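Local coordinates for DNA-binding protein (Sulfolobus solfataricus, PDB 3IRB), which is of unknown function but pairs a zinc ribbon with an OB-fold and may bind acyl-CoA, at residues K41-I46 against L134-P139; E34-G39 against F57-S62. All blocks are in the same frame, centred on the assembly; numbering follows the deposited sequence. Where two conformers were deposited one is given.

Contact 1 (K41-I46 against L134-P139); sequences KQNKII and LSFQWP. With SO4 (sulfate ion), chain E.
The ring of Phe136 lies flat against the alpha carbon of Asn43, a residue in the positive-phi conformation that ends a helix, and no hydrogen bond joins the two segments. Asn43 CA stands 3.7 Å from the ring centroid and only 6° off its normal, a CH-pi contact over the middle of the face. Asn43 is the C-prime residue of a Schellman motif closing helix 30-41, and asparagine accepts this backbone conformation more readily than most residues other than glycine. The amide of Asn43 extends the same overlap: its plane is tilted just 20° from the ring, and OD1 comes to 3.5 Å from Phe136 CD1. That position follows from a first torsion of -60°, which sets CG opposite the carbonyl carbon. On the other side of CA the Asn43 carbonyl group covers the far part of the ring, with O 3.7 Å from Phe136 CZ, and Lys79 NZ donates a hydrogen bond to that oxygen. Ile45 meets the ring differently, at its edge, where CD1 reaches to 4.0 Å from Phe136 CE2; a branched aliphatic chain suits this buried spot. One residue before the phenylalanine, Ser135 OG lies so close to O3 of a sulfate, probably from the crystallisation liquor, that the bond's geometry is doubtful; Arg141 also binds this ion. Phe136 follows strand 132-135, which pairs antiparallel with strand 141-144 through a classic beta bulge opposite Arg141. Its side chain, touching Leu40 as well, packs this end of the OB-fold region against the turn between helix 30-41 and strand 46-49.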
loop_
_atom_site.group_PDB
_atom_site.type_symbol
_atom_site.label_atom_id
_atom_site.label_comp_id
_atom_site.label_asym_id
_atom_site.label_seq_id
_atom_site.Cartn_x
_atom_site.Cartn_y
_atom_site.Cartn_z
ATOM N N LYS A 41 0.224 -10.631 7.750
ATOM C CA LYS A 41 0.811 -11.912 8.155
ATOM C C LYS A 41 0.015 -13.107 7.639
ATOM O O LYS A 41 0.566 -14.186 7.490
ATOM C CB LYS A 41 0.952 -12.001 9.690
ATOM C CG LYS A 41 1.949 -10.979 10.310
ATOM C CD LYS A 41 1.989 -11.052 11.862
ATOM N N GLN A 42 -1.267 -12.919 7.347
ATOM C CA GLN A 42 -2.075 -13.996 6.777
ATOM C C GLN A 42 -2.299 -13.861 5.258
ATOM O O GLN A 42 -3.222 -14.459 4.715
ATOM C CB GLN A 42 -3.436 -14.014 7.477
ATOM C CG GLN A 42 -3.361 -14.194 8.994
ATOM C CD GLN A 42 -4.718 -14.003 9.651
ATOM O OE1 GLN A 42 -4.915 -13.083 10.449
ATOM N NE2 GLN A 42 -5.670 -14.855 9.292
ATOM N N ASN A 43 -1.473 -13.063 4.581
ATOM C CA ASN A 43 -1.653 -12.730 3.159
ATOM C C ASN A 43 -3.023 -12.117 2.839
ATOM O O ASN A 43 -3.638 -12.452 1.838
ATOM C CB ASN A 43 -1.383 -13.957 2.278
ATOM C CG ASN A 43 0.028 -14.488 2.436
ATOM O OD1 ASN A 43 0.888 -13.854 3.050
ATOM N ND2 ASN A 43 0.270 -15.657 1.885
ATOM N N LYS A 44 -3.497 -11.225 3.704
ATOM C CA LYS A 44 -4.733 -10.499 3.445
ATOM C C LYS A 44 -4.507 -9.025 3.540
ATOM O O LYS A 44 -3.610 -8.573 4.260
ATOM C CB LYS A 44 -5.802 -10.893 4.457
ATOM C CG LYS A 44 -6.145 -12.390 4.419
ATOM C CD LYS A 44 -7.159 -12.741 5.503
ATOM C CE LYS A 44 -7.553 -14.216 5.433
ATOM N NZ LYS A 44 -8.429 -14.590 6.585
ATOM N N ILE A 45 -5.337 -8.279 2.819
ATOM C CA ILE A 45 -5.380 -6.824 2.889
ATOM C C ILE A 45 -6.668 -6.492 3.641
ATOM O O ILE A 45 -7.787 -6.750 3.133
ATOM C CB ILE A 45 -5.435 -6.194 1.489
ATOM C CG1 ILE A 45 -4.192 -6.599 0.668
ATOM C CG2 ILE A 45 -5.590 -4.712 1.602
ATOM C CD1 ILE A 45 -2.884 -6.229 1.315
ATOM N N ILE A 46 -6.509 -5.903 4.824
ATOM C CA ILE A 46 -7.637 -5.615 5.722
ATOM C C ILE A 46 -7.907 -4.125 5.789
ATOM O O ILE A 46 -7.023 -3.305 6.077
ATOM C CB ILE A 46 -7.395 -6.107 7.151
ATOM C CG1 ILE A 46 -7.127 -7.608 7.185
ATOM C CG2 ILE A 46 -8.593 -5.729 8.036
ATOM C CD1 ILE A 46 -8.286 -8.448 6.713
ATOM N N LEU A 134 3.093 -9.836 -4.581
ATOM C CA LEU A 134 4.085 -10.900 -4.429
ATOM C C LEU A 134 4.504 -11.077 -2.970
ATOM O O LEU A 134 4.806 -12.185 -2.542
ATOM C CB LEU A 134 5.323 -10.585 -5.276
ATOM C CG LEU A 134 5.109 -10.539 -6.800
ATOM C CD1 LEU A 134 6.436 -10.401 -7.517
ATOM C CD2 LEU A 134 4.386 -11.812 -7.246
ATOM N N SER A 135 4.551 -9.982 -2.217
ATOM C CA SER A 135 4.983 -10.026 -0.801
ATOM C C SER A 135 4.124 -9.117 0.052
ATOM O O SER A 135 3.915 -7.949 -0.301
ATOM C CB SER A 135 6.454 -9.599 -0.662
ATOM O OG SER A 135 6.857 -9.491 0.704
ATOM N N PHE A 136 3.664 -9.663 1.177
ATOM C CA PHE A 136 2.846 -8.940 2.140
ATOM C C PHE A 136 3.675 -8.403 3.327
ATOM O O PHE A 136 3.122 -7.876 4.280
ATOM C CB PHE A 136 1.736 -9.883 2.644
ATOM C CG PHE A 136 0.741 -10.252 1.579
ATOM C CD1 PHE A 136 1.009 -11.286 0.693
ATOM C CD2 PHE A 136 -0.457 -9.571 1.464
ATOM C CE1 PHE A 136 0.098 -11.632 -0.304
ATOM C CE2 PHE A 136 -1.377 -9.889 0.460
ATOM C CZ PHE A 136 -1.097 -10.943 -0.417
ATOM N N GLN A 137 4.995 -8.564 3.299
ATOM C CA GLN A 137 5.839 -7.863 4.267
ATOM C C GLN A 137 5.866 -6.402 3.852
ATOM O O GLN A 137 5.826 -6.094 2.671
ATOM C CB GLN A 137 7.233 -8.448 4.267
ATOM C CG GLN A 137 8.197 -7.816 5.254
ATOM C CD GLN A 137 9.597 -8.448 5.197
ATOM O OE1 GLN A 137 9.769 -9.605 4.789
ATOM N NE2 GLN A 137 10.602 -7.674 5.601
ATOM N N TRP A 138 5.907 -5.494 4.814
ATOM C CA TRP A 138 5.904 -4.069 4.511
ATOM C C TRP A 138 7.317 -3.568 4.217
ATOM O O TRP A 138 8.257 -3.954 4.910
ATOM C CB TRP A 138 5.333 -3.306 5.703
ATOM C CG TRP A 138 5.136 -1.898 5.448
ATOM C CD1 TRP A 138 6.060 -0.911 5.548
ATOM C CD2 TRP A 138 3.937 -1.288 5.027
ATOM N NE1 TRP A 138 5.501 0.277 5.221
ATOM C CE2 TRP A 138 4.193 0.073 4.881
ATOM C CE3 TRP A 138 2.664 -1.774 4.706
ATOM C CZ2 TRP A 138 3.218 0.974 4.460
ATOM C CZ3 TRP A 138 1.709 -0.899 4.309
ATOM C CH2 TRP A 138 1.989 0.464 4.162
ATOM N N PRO A 139 7.489 -2.713 3.191
ATOM C CA PRO A 139 6.542 -2.250 2.208
ATOM C C PRO A 139 6.245 -3.357 1.230
ATOM O O PRO A 139 7.135 -4.129 0.887
ATOM C CB PRO A 139 7.293 -1.127 1.463
ATOM C CG PRO A 139 8.510 -0.945 2.109
ATOM C CD PRO A 139 8.799 -2.057 3.022
HETATM S S SO4 E . 9.895 -10.851 0.513
HETATM O O1 SO4 E . 9.671 -11.772 -0.581
HETATM O O2 SO4 E . 11.097 -11.208 1.255
HETATM O O3 SO4 E . 8.771 -10.927 1.444
HETATM O O4 SO4 E . 10.014 -9.467 0.021
#

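Contact 2 (E34-G39 against F57-S62); sequences EQFFNG and FVPARS. With SO4 (sulfate ion), chain G.
Phe36 and Pro59 meet with the proline's CB set over the centre of the aromatic ring. The CB lies 3.5 Å from the ring centroid and 5° off the normal, a CH-pi contact well suited to proline, whose compact aliphatic ring offers C-H groups to an aromatic face. The adjoining Pro59 CG is 4.0 Å from Phe36 CZ. Ala60 CB approaches Phe36 CB at 4.4 Å, a methyl small enough to let the loop lie close to the helix. With CG anti to its backbone nitrogen (chi1 -179°), Phe36 extends from the helix towards these two residues. A cis peptide bond before Pro59 turns the chain as it leaves strand 56-58, and Phe37 CE2 lies at the edge of the Phe36 ring. Farther along, Phe57 CD1 lies over the face of the Arg61 guanidinium, 3.4 Å above its plane, and Arg61 grips a sulfate, probably from the crystallisation liquor, through three hydrogen bonds, one of them from NH2 to O4 at 2.9 Å. Helix 30-41 is thus packed on the loop after strand 56-58, with Tyr27 of helix 12-28 touching Pro59, Tyr74 of strand 69-76 touching Ala60, and Leu117 of strand 114-123 meeting both Phe36 and Pro59.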
loop_
_atom_site.group_PDB
_atom_site.type_symbol
_atom_site.label_atom_id
_atom_site.label_comp_id
_atom_site.label_asym_id
_atom_site.label_seq_id
_atom_site.Cartn_x
_atom_site.Cartn_y
_atom_site.Cartn_z
ATOM N N GLU A 34 -3.351 -2.719 14.185
ATOM C CA GLU A 34 -3.069 -4.084 14.586
ATOM C C GLU A 34 -3.780 -5.077 13.638
ATOM O O GLU A 34 -3.154 -6.024 13.183
ATOM C CB GLU A 34 -3.406 -4.333 16.067
ATOM N N GLN A 35 -5.047 -4.827 13.307
ATOM C CA GLN A 35 -5.787 -5.681 12.366
ATOM C C GLN A 35 -5.105 -5.691 11.010
ATOM O O GLN A 35 -4.970 -6.728 10.384
ATOM C CB GLN A 35 -7.218 -5.187 12.134
ATOM C CG GLN A 35 -8.221 -5.491 13.231
ATOM C CD GLN A 35 -8.337 -6.977 13.535
ATOM O OE1 GLN A 35 -8.667 -7.779 12.668
ATOM N NE2 GLN A 35 -8.053 -7.343 14.774
ATOM N N PHE A 36 -4.711 -4.523 10.547
ATOM C CA PHE A 36 -4.045 -4.441 9.252
ATOM C C PHE A 36 -2.783 -5.292 9.200
ATOM O O PHE A 36 -2.617 -6.107 8.301
ATOM C CB PHE A 36 -3.724 -2.997 8.890
ATOM C CG PHE A 36 -3.065 -2.860 7.571
ATOM C CD1 PHE A 36 -3.776 -3.091 6.391
ATOM C CD2 PHE A 36 -1.720 -2.520 7.497
ATOM C CE1 PHE A 36 -3.133 -2.984 5.164
ATOM C CE2 PHE A 36 -1.082 -2.396 6.293
ATOM C CZ PHE A 36 -1.769 -2.640 5.124
ATOM N N PHE A 37 -1.865 -5.068 10.137
ATOM C CA PHE A 37 -0.573 -5.775 10.105
ATOM C C PHE A 37 -0.705 -7.267 10.421
ATOM O O PHE A 37 0.020 -8.091 9.861
ATOM C CB PHE A 37 0.465 -5.071 10.991
ATOM C CG PHE A 37 0.973 -3.807 10.353
ATOM C CD1 PHE A 37 1.913 -3.875 9.316
ATOM C CD2 PHE A 37 0.412 -2.590 10.668
ATOM C CE1 PHE A 37 2.317 -2.736 8.672
ATOM C CE2 PHE A 37 0.822 -1.454 10.034
ATOM C CZ PHE A 37 1.768 -1.519 9.040
ATOM N N ASN A 38 -1.641 -7.618 11.303
ATOM C CA ASN A 38 -1.995 -9.022 11.466
ATOM C C ASN A 38 -2.524 -9.641 10.184
ATOM O O ASN A 38 -2.184 -10.780 9.860
ATOM C CB ASN A 38 -3.015 -9.211 12.596
ATOM C CG ASN A 38 -2.383 -9.095 13.958
ATOM O OD1 ASN A 38 -1.154 -9.138 14.085
ATOM N ND2 ASN A 38 -3.212 -8.940 14.992
ATOM N N GLY A 39 -3.350 -8.899 9.464
ATOM C CA GLY A 39 -3.879 -9.347 8.163
ATOM C C GLY A 39 -2.772 -9.652 7.163
ATOM O O GLY A 39 -2.820 -10.663 6.463
ATOM N N PHE A 57 -11.640 2.022 4.116
ATOM C CA PHE A 57 -10.319 2.628 4.136
ATOM C C PHE A 57 -9.269 1.545 4.133
ATOM O O PHE A 57 -9.394 0.550 4.847
ATOM C CB PHE A 57 -10.084 3.478 5.384
ATOM C CG PHE A 57 -11.060 4.601 5.544
ATOM C CD1 PHE A 57 -10.810 5.835 4.949
ATOM C CD2 PHE A 57 -12.246 4.409 6.240
ATOM C CE1 PHE A 57 -11.684 6.879 5.072
ATOM C CE2 PHE A 57 -13.142 5.458 6.367
ATOM C CZ PHE A 57 -12.862 6.706 5.784
ATOM N N VAL A 58 -8.207 1.766 3.368
ATOM C CA VAL A 58 -7.034 0.902 3.421
ATOM C C VAL A 58 -5.800 1.818 3.534
ATOM O O VAL A 58 -5.740 2.837 2.859
ATOM C CB VAL A 58 -6.959 -0.028 2.187
ATOM C CG1 VAL A 58 -6.649 0.757 0.885
ATOM C CG2 VAL A 58 -5.966 -1.178 2.440
ATOM N N PRO A 59 -4.855 1.500 4.449
ATOM C CA PRO A 59 -4.929 0.487 5.509
ATOM C C PRO A 59 -6.083 0.801 6.465
ATOM O O PRO A 59 -6.597 1.932 6.479
ATOM C CB PRO A 59 -3.585 0.608 6.239
ATOM C CG PRO A 59 -2.657 1.228 5.188
ATOM C CD PRO A 59 -3.537 2.151 4.395
ATOM N N ALA A 60 -6.553 -0.218 7.162
ATOM C CA ALA A 60 -7.648 -0.063 8.114
ATOM C C ALA A 60 -7.403 1.116 9.055
ATOM O O ALA A 60 -6.279 1.362 9.504
ATOM C CB ALA A 60 -7.828 -1.316 8.904
ATOM N N ARG A 61 -8.455 1.841 9.390
ATOM C CA ARG A 61 -8.317 2.905 10.347
ATOM C C ARG A 61 -9.448 2.907 11.349
ATOM O O ARG A 61 -10.503 2.352 11.101
ATOM C CB ARG A 61 -8.143 4.252 9.641
ATOM C CG ARG A 61 -9.293 4.738 8.864
ATOM C CD ARG A 61 -9.005 6.158 8.333
ATOM N NE ARG A 61 -8.154 6.207 7.156
ATOM C CZ ARG A 61 -8.020 7.285 6.378
ATOM N NH1 ARG A 61 -8.694 8.406 6.647
ATOM N NH2 ARG A 61 -7.238 7.248 5.313
ATOM N N SER A 62 -9.194 3.510 12.503
ATOM C CA SER A 62 -10.093 3.364 13.630
ATOM C C SER A 62 -11.041 4.566 13.770
ATOM O O SER A 62 -11.912 4.567 14.622
ATOM C CB SER A 62 -9.253 3.152 14.882
ATOM O OG SER A 62 -8.420 4.267 15.082
HETATM S S SO4 G . -7.925 11.293 4.495
HETATM O O1 SO4 G . -8.886 11.696 3.476
HETATM O O2 SO4 G . -8.559 11.418 5.816
HETATM O O3 SO4 G . -6.731 12.111 4.406
HETATM O O4 SO4 G . -7.515 9.928 4.229
#

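Helix 30-41 joins the two contacts, whose centres are 11 Å apart: its body supplies one side of contact 2, and the turn that ends it supplies one side of contact 1. A probable hydrogen bond, Lys44 N to Gly39 O at 2.9 Å, ties them directly. Packing does the rest, with Ile46 O at 3.3 Å from Phe36 CD1 and at 3.5 Å from Ala60 CB. Trp138, from the 134-139 segment, also touches Phe36. Both segments of contact 2 belong to the zinc-ribbon range, yet the Ala60 side chain is still about 14 Å from the zinc ion held by Cys50, Cys53, Cys64 and Cys67, whereas contact 1 reaches the OB-fold region.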